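Local coordinates for protein SM80.1 Vicilin (Solanum melongena, PDB 5VF5) that probably serves as a 7S seed storage protein built from two cupin domains, and carries a bound copper ion in its second cupin domain, at residues I54-E57 with P58-M62; F93-E96 with R97-L101; N359-R362 with N363-R366; G377-V380 with E381-Q385. All blocks are in the same frame, centred on the assembly; numbering follows the deposited sequence.

Contact 1: I54-E57 with P58-M62; sequences IELE and PQSFM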
loop_
_atom_site.group_PDB
_atom_site.type_symbol
_atom_site.label_atom_id
_atom_site.label_comp_id
_atom_site.label_asym_id
_atom_site.label_seq_id
_atom_site.Cartn_x
_atom_site.Cartn_y
_atom_site.Cartn_z
ATOM N N ILE A 54 3.571 1.143 8.890
ATOM C CA ILE A 54 3.755 1.808 10.162
ATOM C C ILE A 54 2.683 1.289 11.098
ATOM O O ILE A 54 1.496 1.323 10.764
ATOM C CB ILE A 54 3.616 3.345 10.036
ATOM C CG1 ILE A 54 4.607 3.893 9.005
ATOM C CG2 ILE A 54 3.792 3.978 11.415
ATOM C CD1 ILE A 54 4.413 5.351 8.645
ATOM N N GLU A 55 3.090 0.870 12.290
ATOM C CA GLU A 55 2.204 0.388 13.338
ATOM C C GLU A 55 2.472 1.192 14.597
ATOM O O GLU A 55 3.631 1.331 15.002
ATOM C CB GLU A 55 2.533 -1.056 13.678
ATOM C CG GLU A 55 2.302 -2.017 12.582
ATOM C CD GLU A 55 2.594 -3.453 12.998
ATOM O OE1 GLU A 55 3.363 -3.713 13.968
ATOM O OE2 GLU A 55 2.095 -4.330 12.284
ATOM N N LEU A 56 1.427 1.789 15.166
ATOM C CA LEU A 56 1.534 2.486 16.449
ATOM C C LEU A 56 0.635 1.735 17.444
ATOM O O LEU A 56 -0.570 1.594 17.227
ATOM C CB LEU A 56 1.108 3.968 16.356
ATOM C CG LEU A 56 2.249 4.972 16.131
ATOM C CD1 LEU A 56 2.893 4.753 14.788
ATOM C CD2 LEU A 56 1.785 6.416 16.289
ATOM N N GLU A 57 1.217 1.354 18.564
ATOM C CA GLU A 57 0.426 0.865 19.698
ATOM C C GLU A 57 -0.482 1.959 20.235
ATOM O O GLU A 57 -0.286 3.140 19.966
ATOM C CB GLU A 57 1.381 0.415 20.800
ATOM C CG GLU A 57 2.245 -0.813 20.476
ATOM C CD GLU A 57 1.525 -2.139 20.509
ATOM O OE1 GLU A 57 0.318 -2.174 20.801
ATOM O OE2 GLU A 57 2.202 -3.155 20.232
ATOM N N PRO A 58 -1.510 1.572 20.998
ATOM C CA PRO A 58 -2.299 2.606 21.667
ATOM C C PRO A 58 -1.430 3.595 22.470
ATOM O O PRO A 58 -0.380 3.236 22.995
ATOM C CB PRO A 58 -3.192 1.803 22.625
ATOM C CG PRO A 58 -3.026 0.414 22.285
ATOM C CD PRO A 58 -1.969 0.214 21.295
ATOM N N GLN A 59 -1.873 4.839 22.515
ATOM C CA GLN A 59 -1.251 5.898 23.369
ATOM C C GLN A 59 0.245 5.987 23.050
ATOM O O GLN A 59 1.097 5.868 23.937
ATOM C CB GLN A 59 -1.506 5.643 24.859
ATOM C CG GLN A 59 -2.970 5.641 25.212
ATOM C CD GLN A 59 -3.265 5.272 26.655
ATOM O OE1 GLN A 59 -2.427 4.704 27.371
ATOM N NE2 GLN A 59 -4.492 5.546 27.070
ATOM N N SER A 60 0.545 6.189 21.766
ATOM C CA SER A 60 1.922 6.209 21.294
ATOM C C SER A 60 2.170 7.383 20.343
ATOM O O SER A 60 1.236 7.973 19.778
ATOM C CB SER A 60 2.266 4.876 20.645
ATOM O OG SER A 60 1.733 4.834 19.383
ATOM N N PHE A 61 3.445 7.730 20.205
ATOM C CA PHE A 61 3.902 8.915 19.469
ATOM C C PHE A 61 5.147 8.550 18.672
ATOM O O PHE A 61 6.119 8.087 19.248
ATOM C CB PHE A 61 4.225 10.032 20.457
ATOM C CG PHE A 61 4.808 11.277 19.846
ATOM C CD1 PHE A 61 3.996 12.171 19.182
ATOM C CD2 PHE A 61 6.142 11.567 19.963
ATOM C CE1 PHE A 61 4.522 13.295 18.645
ATOM C CE2 PHE A 61 6.669 12.729 19.433
ATOM C CZ PHE A 61 5.846 13.596 18.798
ATOM N N MET A 62 5.112 8.767 17.361
ATOM C CA MET A 62 6.283 8.619 16.492
ATOM C C MET A 62 6.962 9.976 16.323
ATOM O O MET A 62 6.315 10.954 15.904
ATOM C CB MET A 62 5.956 8.011 15.136
ATOM C CG MET A 62 7.208 7.819 14.284
ATOM S SD MET A 62 6.788 7.046 12.736
ATOM C CE MET A 62 8.445 6.684 12.099
#

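Contact 2: F93-E96 with R97-L101; sequences FNLE and RGDVL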
loop_
_atom_site.group_PDB
_atom_site.type_symbol
_atom_site.label_atom_id
_atom_site.label_comp_id
_atom_site.label_asym_id
_atom_site.label_seq_id
_atom_site.Cartn_x
_atom_site.Cartn_y
_atom_site.Cartn_z
ATOM N N PHE A 93 -4.041 16.280 10.766
ATOM C CA PHE A 93 -5.231 15.574 10.351
ATOM C C PHE A 93 -5.485 14.393 11.227
ATOM O O PHE A 93 -4.558 13.639 11.524
ATOM C CB PHE A 93 -5.089 15.110 8.904
ATOM C CG PHE A 93 -4.772 16.188 7.918
ATOM C CD1 PHE A 93 -5.695 17.198 7.644
ATOM C CD2 PHE A 93 -3.573 16.200 7.242
ATOM C CE1 PHE A 93 -5.388 18.186 6.733
ATOM C CE2 PHE A 93 -3.274 17.163 6.334
ATOM C CZ PHE A 93 -4.186 18.180 6.084
ATOM N N ASN A 94 -6.738 14.183 11.621
ATOM C CA ASN A 94 -7.123 13.033 12.428
ATOM C C ASN A 94 -7.590 11.972 11.456
ATOM O O ASN A 94 -8.722 12.030 10.947
ATOM C CB ASN A 94 -8.249 13.407 13.399
ATOM C CG ASN A 94 -7.781 14.334 14.505
ATOM O OD1 ASN A 94 -6.652 14.271 14.949
ATOM N ND2 ASN A 94 -8.648 15.228 14.924
ATOM N N LEU A 95 -6.752 10.981 11.243
ATOM C CA LEU A 95 -6.969 9.955 10.235
ATOM C C LEU A 95 -7.726 8.775 10.798
ATOM O O LEU A 95 -7.570 8.389 11.957
ATOM C CB LEU A 95 -5.617 9.457 9.711
ATOM C CG LEU A 95 -4.668 10.490 9.147
ATOM C CD1 LEU A 95 -3.380 9.790 8.716
ATOM C CD2 LEU A 95 -5.264 11.272 8.000
ATOM N N GLU A 96 -8.507 8.157 9.923
ATOM C CA GLU A 96 -9.356 7.019 10.249
ATOM C C GLU A 96 -9.236 5.973 9.136
ATOM O O GLU A 96 -8.740 6.257 8.046
ATOM C CB GLU A 96 -10.825 7.470 10.415
ATOM C CG GLU A 96 -11.028 8.566 11.454
ATOM C CD GLU A 96 -12.456 9.017 11.554
ATOM O OE1 GLU A 96 -13.196 8.861 10.548
ATOM O OE2 GLU A 96 -12.804 9.563 12.628
ATOM N N ARG A 97 -9.771 4.794 9.407
ATOM C CA ARG A 97 -9.666 3.672 8.489
ATOM C C ARG A 97 -10.203 4.043 7.114
ATOM O O ARG A 97 -11.302 4.608 7.007
ATOM C CB ARG A 97 -10.412 2.456 9.033
ATOM C CG ARG A 97 -10.136 1.205 8.232
ATOM C CD ARG A 97 -10.610 0.025 9.036
ATOM N NE ARG A 97 -12.051 0.002 8.985
ATOM C CZ ARG A 97 -12.765 -0.628 8.054
ATOM N NH1 ARG A 97 -14.090 -0.586 8.119
ATOM N NH2 ARG A 97 -12.176 -1.297 7.050
ATOM N N GLY A 98 -9.419 3.755 6.081
ATOM C CA GLY A 98 -9.740 4.043 4.729
ATOM C C GLY A 98 -9.230 5.371 4.204
ATOM O O GLY A 98 -9.305 5.634 2.990
ATOM N N ASP A 99 -8.719 6.216 5.097
ATOM C CA ASP A 99 -8.174 7.498 4.655
ATOM C C ASP A 99 -6.911 7.296 3.819
ATOM O O ASP A 99 -6.049 6.442 4.149
ATOM C CB ASP A 99 -7.832 8.394 5.821
ATOM C CG ASP A 99 -9.040 9.054 6.475
ATOM O OD1 ASP A 99 -10.181 9.048 5.925
ATOM O OD2 ASP A 99 -8.816 9.642 7.570
ATOM N N VAL A 100 -6.813 8.090 2.781
ATOM C CA VAL A 100 -5.687 8.172 1.880
ATOM C C VAL A 100 -5.103 9.557 1.938
ATOM O O VAL A 100 -5.836 10.523 1.797
ATOM C CB VAL A 100 -6.095 7.859 0.429
ATOM C CG1 VAL A 100 -4.901 7.957 -0.506
ATOM C CG2 VAL A 100 -6.791 6.500 0.327
ATOM N N LEU A 101 -3.778 9.677 2.118
ATOM C CA LEU A 101 -3.114 10.964 2.251
ATOM C C LEU A 101 -1.863 10.966 1.419
ATOM O O LEU A 101 -0.992 10.100 1.621
ATOM C CB LEU A 101 -2.769 11.254 3.718
ATOM C CG LEU A 101 -2.148 12.603 3.999
ATOM C CD1 LEU A 101 -3.128 13.735 3.831
ATOM C CD2 LEU A 101 -1.565 12.600 5.409
HETATM O O HOH W 1 -10.060 11.681 8.625
#

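Contact 3: N359-R362 with N363-R366; sequences NIWR and NIDR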
loop_
_atom_site.group_PDB
_atom_site.type_symbol
_atom_site.label_atom_id
_atom_site.label_comp_id
_atom_site.label_asym_id
_atom_site.label_seq_id
_atom_site.Cartn_x
_atom_site.Cartn_y
_atom_site.Cartn_z
ATOM N N ASN A 359 -17.670 -8.880 -19.313
ATOM C CA ASN A 359 -16.303 -9.309 -19.576
ATOM C C ASN A 359 -15.898 -8.925 -20.979
ATOM O O ASN A 359 -16.749 -8.520 -21.766
ATOM C CB ASN A 359 -16.145 -10.799 -19.302
ATOM C CG ASN A 359 -16.601 -11.671 -20.433
ATOM O OD1 ASN A 359 -15.798 -12.095 -21.223
ATOM N ND2 ASN A 359 -17.846 -11.964 -20.493
ATOM N N ILE A 360 -14.622 -9.076 -21.335
ATOM C CA ILE A 360 -14.173 -8.639 -22.637
ATOM C C ILE A 360 -14.866 -9.328 -23.798
ATOM O O ILE A 360 -15.025 -8.727 -24.864
ATOM C CB ILE A 360 -12.660 -8.713 -22.791
ATOM C CG1 ILE A 360 -12.149 -10.141 -22.633
ATOM C CG2 ILE A 360 -12.012 -7.729 -21.813
ATOM C CD1 ILE A 360 -10.702 -10.322 -23.017
ATOM N N TRP A 361 -15.290 -10.579 -23.605
ATOM C CA TRP A 361 -15.893 -11.341 -24.697
ATOM C C TRP A 361 -17.262 -10.798 -25.088
ATOM O O TRP A 361 -17.751 -11.063 -26.203
ATOM C CB TRP A 361 -15.944 -12.827 -24.386
ATOM C CG TRP A 361 -14.584 -13.434 -24.323
ATOM C CD1 TRP A 361 -13.840 -13.643 -23.203
ATOM C CD2 TRP A 361 -13.811 -13.913 -25.405
ATOM N NE1 TRP A 361 -12.659 -14.221 -23.511
ATOM C CE2 TRP A 361 -12.597 -14.393 -24.868
ATOM C CE3 TRP A 361 -14.002 -13.978 -26.783
ATOM C CZ2 TRP A 361 -11.604 -14.930 -25.660
ATOM C CZ3 TRP A 361 -13.004 -14.518 -27.556
ATOM C CH2 TRP A 361 -11.814 -14.953 -27.003
ATOM N N ARG A 362 -17.867 -10.003 -24.213
ATOM C CA ARG A 362 -19.110 -9.283 -24.567
ATOM C C ARG A 362 -18.915 -8.405 -25.796
ATOM O O ARG A 362 -19.892 -8.097 -26.509
ATOM C CB ARG A 362 -19.630 -8.370 -23.414
ATOM C CG ARG A 362 -20.209 -9.096 -22.224
ATOM C CD ARG A 362 -21.531 -9.810 -22.533
ATOM N NE ARG A 362 -22.640 -8.901 -22.838
ATOM C CZ ARG A 362 -23.422 -8.333 -21.929
ATOM N NH1 ARG A 362 -23.233 -8.572 -20.631
ATOM N NH2 ARG A 362 -24.411 -7.531 -22.323
ATOM N N ASN A 363 -17.675 -7.962 -25.996
ATOM C CA ASN A 363 -17.298 -7.022 -27.055
ATOM C C ASN A 363 -16.526 -7.676 -28.185
ATOM O O ASN A 363 -15.841 -6.977 -28.959
ATOM C CB ASN A 363 -16.572 -5.872 -26.416
ATOM C CG ASN A 363 -17.481 -5.084 -25.506
ATOM O OD1 ASN A 363 -18.605 -4.776 -25.903
ATOM N ND2 ASN A 363 -17.075 -4.875 -24.254
ATOM N N ILE A 364 -16.685 -9.005 -28.305
ATOM C CA ILE A 364 -16.088 -9.782 -29.394
ATOM C C ILE A 364 -17.242 -10.458 -30.128
ATOM O O ILE A 364 -18.103 -11.049 -29.495
ATOM C CB ILE A 364 -15.037 -10.783 -28.860
ATOM C CG1 ILE A 364 -13.893 -9.961 -28.236
ATOM C CG2 ILE A 364 -14.549 -11.692 -29.978
ATOM C CD1 ILE A 364 -12.779 -10.752 -27.606
ATOM N N ASP A 365 -17.239 -10.383 -31.458
ATOM C CA ASP A 365 -18.346 -10.926 -32.233
ATOM C C ASP A 365 -18.365 -12.439 -32.282
ATOM O O ASP A 365 -17.349 -13.114 -32.036
ATOM C CB ASP A 365 -18.340 -10.323 -33.631
ATOM C CG ASP A 365 -17.088 -10.696 -34.429
ATOM O OD1 ASP A 365 -17.094 -11.747 -35.079
ATOM O OD2 ASP A 365 -16.082 -9.949 -34.408
ATOM N N ARG A 366 -19.523 -12.973 -32.626
ATOM C CA ARG A 366 -19.732 -14.407 -32.654
ATOM C C ARG A 366 -18.806 -15.150 -33.582
ATOM O O ARG A 366 -18.246 -16.174 -33.226
ATOM C CB ARG A 366 -21.165 -14.682 -33.044
ATOM C CG ARG A 366 -21.592 -16.140 -33.001
ATOM C CD ARG A 366 -23.084 -16.315 -33.360
ATOM N NE ARG A 366 -23.846 -15.638 -32.347
ATOM C CZ ARG A 366 -24.590 -14.551 -32.515
ATOM N NH1 ARG A 366 -24.819 -14.032 -33.724
ATOM N NH2 ARG A 366 -25.169 -14.016 -31.451
HETATM O O HOH W 2 -20.780 -10.357 -28.281
#

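Contact 4: G377-V380 with E381-Q385; sequences GREV and EEIFQ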
loop_
_atom_site.group_PDB
_atom_site.type_symbol
_atom_site.label_atom_id
_atom_site.label_comp_id
_atom_site.label_asym_id
_atom_site.label_seq_id
_atom_site.Cartn_x
_atom_site.Cartn_y
_atom_site.Cartn_z
ATOM N N GLY A 377 -19.791 -20.771 -33.021
ATOM C CA GLY A 377 -19.888 -19.513 -32.308
ATOM C C GLY A 377 -21.006 -19.463 -31.302
ATOM O O GLY A 377 -20.805 -18.941 -30.188
ATOM N N ARG A 378 -22.180 -20.012 -31.664
ATOM C CA ARG A 378 -23.303 -20.014 -30.737
ATOM C C ARG A 378 -23.014 -20.862 -29.507
ATOM O O ARG A 378 -23.515 -20.551 -28.412
ATOM C CB ARG A 378 -24.621 -20.460 -31.412
ATOM C CG ARG A 378 -25.149 -19.427 -32.406
ATOM C CD ARG A 378 -26.545 -19.812 -32.878
ATOM N NE ARG A 378 -27.042 -18.949 -33.929
ATOM C CZ ARG A 378 -27.500 -17.711 -33.751
ATOM N NH1 ARG A 378 -27.520 -17.130 -32.558
ATOM N NH2 ARG A 378 -27.950 -17.040 -34.797
ATOM N N GLU A 379 -22.199 -21.907 -29.665
ATOM C CA GLU A 379 -21.847 -22.748 -28.542
ATOM C C GLU A 379 -20.852 -22.054 -27.611
ATOM O O GLU A 379 -20.994 -22.117 -26.389
ATOM C CB GLU A 379 -21.269 -24.071 -29.034
ATOM C CG GLU A 379 -21.033 -25.042 -27.892
ATOM C CD GLU A 379 -20.647 -26.427 -28.321
ATOM O OE1 GLU A 379 -20.438 -26.671 -29.552
ATOM O OE2 GLU A 379 -20.562 -27.261 -27.379
ATOM N N VAL A 380 -19.886 -21.345 -28.187
ATOM C CA VAL A 380 -18.985 -20.549 -27.388
ATOM C C VAL A 380 -19.773 -19.529 -26.592
ATOM O O VAL A 380 -19.556 -19.354 -25.389
ATOM C CB VAL A 380 -17.927 -19.848 -28.257
ATOM C CG1 VAL A 380 -17.006 -19.007 -27.373
ATOM C CG2 VAL A 380 -17.057 -20.855 -28.960
ATOM N N GLU A 381 -20.710 -18.850 -27.270
ATOM C CA GLU A 381 -21.521 -17.833 -26.603
ATOM C C GLU A 381 -22.371 -18.418 -25.495
ATOM O O GLU A 381 -22.482 -17.836 -24.415
ATOM C CB GLU A 381 -22.336 -17.014 -27.612
ATOM C CG GLU A 381 -21.409 -16.133 -28.433
ATOM C CD GLU A 381 -22.060 -14.957 -29.156
ATOM O OE1 GLU A 381 -23.245 -15.100 -29.543
ATOM O OE2 GLU A 381 -21.340 -13.897 -29.378
ATOM N N GLU A 382 -22.951 -19.577 -25.732
ATOM C CA GLU A 382 -23.724 -20.241 -24.685
ATOM C C GLU A 382 -22.850 -20.462 -23.439
ATOM O O GLU A 382 -23.277 -20.135 -22.311
ATOM C CB GLU A 382 -24.318 -21.555 -25.193
ATOM C CG GLU A 382 -25.132 -22.313 -24.146
ATOM C CD GLU A 382 -25.749 -23.613 -24.656
ATOM O OE1 GLU A 382 -26.127 -23.691 -25.842
ATOM O OE2 GLU A 382 -25.878 -24.563 -23.850
ATOM N N ILE A 383 -21.625 -20.952 -23.626
ATOM C CA ILE A 383 -20.765 -21.247 -22.502
ATOM C C ILE A 383 -20.392 -19.971 -21.773
ATOM O O ILE A 383 -20.467 -19.895 -20.559
ATOM C CB ILE A 383 -19.519 -22.041 -22.947
ATOM C CG1 ILE A 383 -19.937 -23.445 -23.386
ATOM C CG2 ILE A 383 -18.464 -22.080 -21.846
ATOM C CD1 ILE A 383 -18.867 -24.168 -24.169
ATOM N N PHE A 384 -20.071 -18.928 -22.534
ATOM C CA PHE A 384 -19.677 -17.646 -21.943
ATOM C C PHE A 384 -20.798 -16.838 -21.236
ATOM O O PHE A 384 -20.565 -15.924 -20.430
ATOM C CB PHE A 384 -19.003 -16.785 -23.009
ATOM C CG PHE A 384 -17.617 -17.224 -23.362
ATOM C CD1 PHE A 384 -17.074 -18.402 -22.866
ATOM C CD2 PHE A 384 -16.856 -16.470 -24.232
ATOM C CE1 PHE A 384 -15.796 -18.793 -23.200
ATOM C CE2 PHE A 384 -15.576 -16.865 -24.568
ATOM C CZ PHE A 384 -15.038 -18.026 -24.047
ATOM N N GLN A 385 -22.038 -17.210 -21.529
ATOM C CA GLN A 385 -23.210 -16.601 -20.906
ATOM C C GLN A 385 -23.756 -17.392 -19.719
ATOM O O GLN A 385 -24.663 -16.942 -19.036
ATOM C CB GLN A 385 -24.297 -16.365 -21.958
ATOM C CG GLN A 385 -24.078 -15.050 -22.706
ATOM C CD GLN A 385 -24.432 -15.135 -24.167
ATOM O OE1 GLN A 385 -25.364 -15.848 -24.551
ATOM N NE2 GLN A 385 -23.682 -14.406 -25.000
#

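Contact 1: I54-E57 with P58-M62
S60, in one of its two modelled conformers, reaches back across the turn and donates its hydroxyl to the backbone carbonyl of E57. In that conformer the bond from S60 OG to E57 O is 2.7 Å long. It meets the carbonyl at a C=O...donor angle of 140°, tilted 18° from the carbonyl plane. OG sits between the backbone N and the carbonyl carbon of its own residue (chi1 78°), which turns it inward to the turn. The same carbonyl also takes a weak hydrogen bond from the N113 side-chain amide.

The apolar contacts lie on the inner side of the bend. L56 CD1 meets M62 CB at 4.5 Å. I54 CG2 comes as near as 4.5 Å to M62 SD, a loose sulfur contact.

Beside the turn, the adjacent residues E57 and P58 lie side by side, with E57 OE1 3.3 Å from P58 CD.

Strand 49-56 enters this connection and strand 60-65 leaves it, and the two belong to different sheets of the first cupin domain. Q59 and S60 both face N113, forming a G1 beta bulge against strand 108-113. L111 of that strand and I181 of strand 181-183 cover the leucine and methionine.

Contact 2: F93-E96 with R97-L101
D99 folds its carboxylate back over the turn and accepts the backbone N-H of E96. The distance from E96 N to D99 OD2 is 2.8 Å, with an angle of 158° at the hydrogen. The donor comes from above the carboxylate plane, 57° out of it. CG of D99 stands beside its own backbone N (chi1 -77°), which directs the carboxylate toward the incoming strand.

A second bond runs the other way. The backbone N of D99 donates to E96 O at 2.9 Å, so the two residues bond each other twice. Water 1 gives D99 OD2 a further donor at 2.6 Å. The same water donates to N94 O at 2.7 Å and bridges carboxylate and strand. OD1 of D99 is satisfied by N212 ND2, which also donates to the carbonyl of R97. The side chain of N94 bonds T81.

Apolar contact is slighter: F93 CD2 meets L101 CD1 at 4.2 Å.

At the backbone angles of G98 a CB would be jammed against the carbonyl O of R97, which calls for glycine. E96 to D99 form a type II beta turn, with the D99 side chain also accepting from E96 N. It links strands 90-96 and 100-103 of the cupin beta-barrel.

Contact 3: N359-R362 with N363-R366
I364 lays its CD1 methyl over one face of the W361 indole. This is the tight part of the contact. I364 CD1 is 4.0 Å from the centroid of the W361 six-membered ring, 27° off the ring normal, a CH-pi contact offset toward the rim. The nearest ring atom is CE3, with W361 CE3 to I364 CD1 at 3.5 Å. CG2 of I364 adds a second touch, 4.0 Å from W361 CZ3. In I364, CG1 stands beside the backbone N (chi1 -64°) and CG2 is opposite that N. Both branches thereby reach the ring.

The backbone beneath is a short 3-10 turn. N363 N donates to I360 O at 3.0 Å, and I364 N donates to W361 O at 3.1 Å. Both donors stand above the carbonyl planes. Ahead of them N359 OD1 accepts from W361 N at 2.9 Å, making an Asx turn.

The other side is loose, and R362 and N363 are exposed there. In one of two modelled conformers, R362 NH1 hydrogen-bonds the carbonyl of R357. Water 2 lies within hydrogen-bonding distance of R362 O and I364 O, 3.0 Å from R362 O, and may bridge them.

The chemistry is therefore divided. The indole has an apolar lid. The carbonyls of W361 and I364 accept from the K369 ammonium, and their partial negative charge probably stabilises its positive charge.

Contact 4: G377-V380 with E381-Q385
G377 and E381 open a run of four i to i+4 backbone hydrogen bonds joining the two segments. E381 N donates to G377 O at 2.9 Å, with an angle of 163° at the hydrogen. E382 N bonds R378 O and I383 N bonds E379 O in the same way. F384 N closes the run on V380 O at 2.9 Å, lying in the carbonyl plane. The regular pattern runs as one alpha helix through both segments.

The main side-chain contact is V380 with F384, one helical turn apart. They lie side by side and point the same way. F384 has two modelled conformers, and in one of them V380 CG1 sits over one face of the phenyl ring, 4.0 Å from its centroid and 17° off the normal. This is a CH-pi contact, offset toward the rim, and the nearest ring atom is F384 CE2, 3.8 Å from V380 CG1. CG1 is opposite the backbone N (chi1 179°), which places that methyl on the F384 side.

Other side chains lean on carbonyls. I383 CG1 is 3.4 Å from E379 O, and E381 CG is 3.4 Å from G377 O. I383 CD1 also brushes E379 CG at 4.4 Å. The carboxylate of E381 is used elsewhere: OE2 forms a salt bridge with K369, and OE1 one with R366. These charges probably favour its ionised form.

V380 also touches K369 and F373 of helix 366-373. The pattern is that of an amphipathic helix in a helical pair, here in the C-terminal helical extension of the second cupin domain of a vicilin.

Contacts 1 and 2 lie in the first cupin domain, their centres 15 Å apart, and both reach the same sheets without touching. Contacts 3 and 4 form a second pair in the helical extension, with centres 10 Å apart. R366 NE makes a salt bridge of 2.9 Å to E381 OE1. In one F384 conformer, W361 CD2 packs 3.5 Å from F384 CE2. The centres of contacts 1 and 3 are about 51 Å apart, on opposite sides of the chain's centre. The E57 side chain is about 7 Å from the sodium ion. C281, H283 and H325 hold the copper ion elsewhere. A malonate ion, probably from the crystallisation liquor, lies about 5 Å from the E381 side chain.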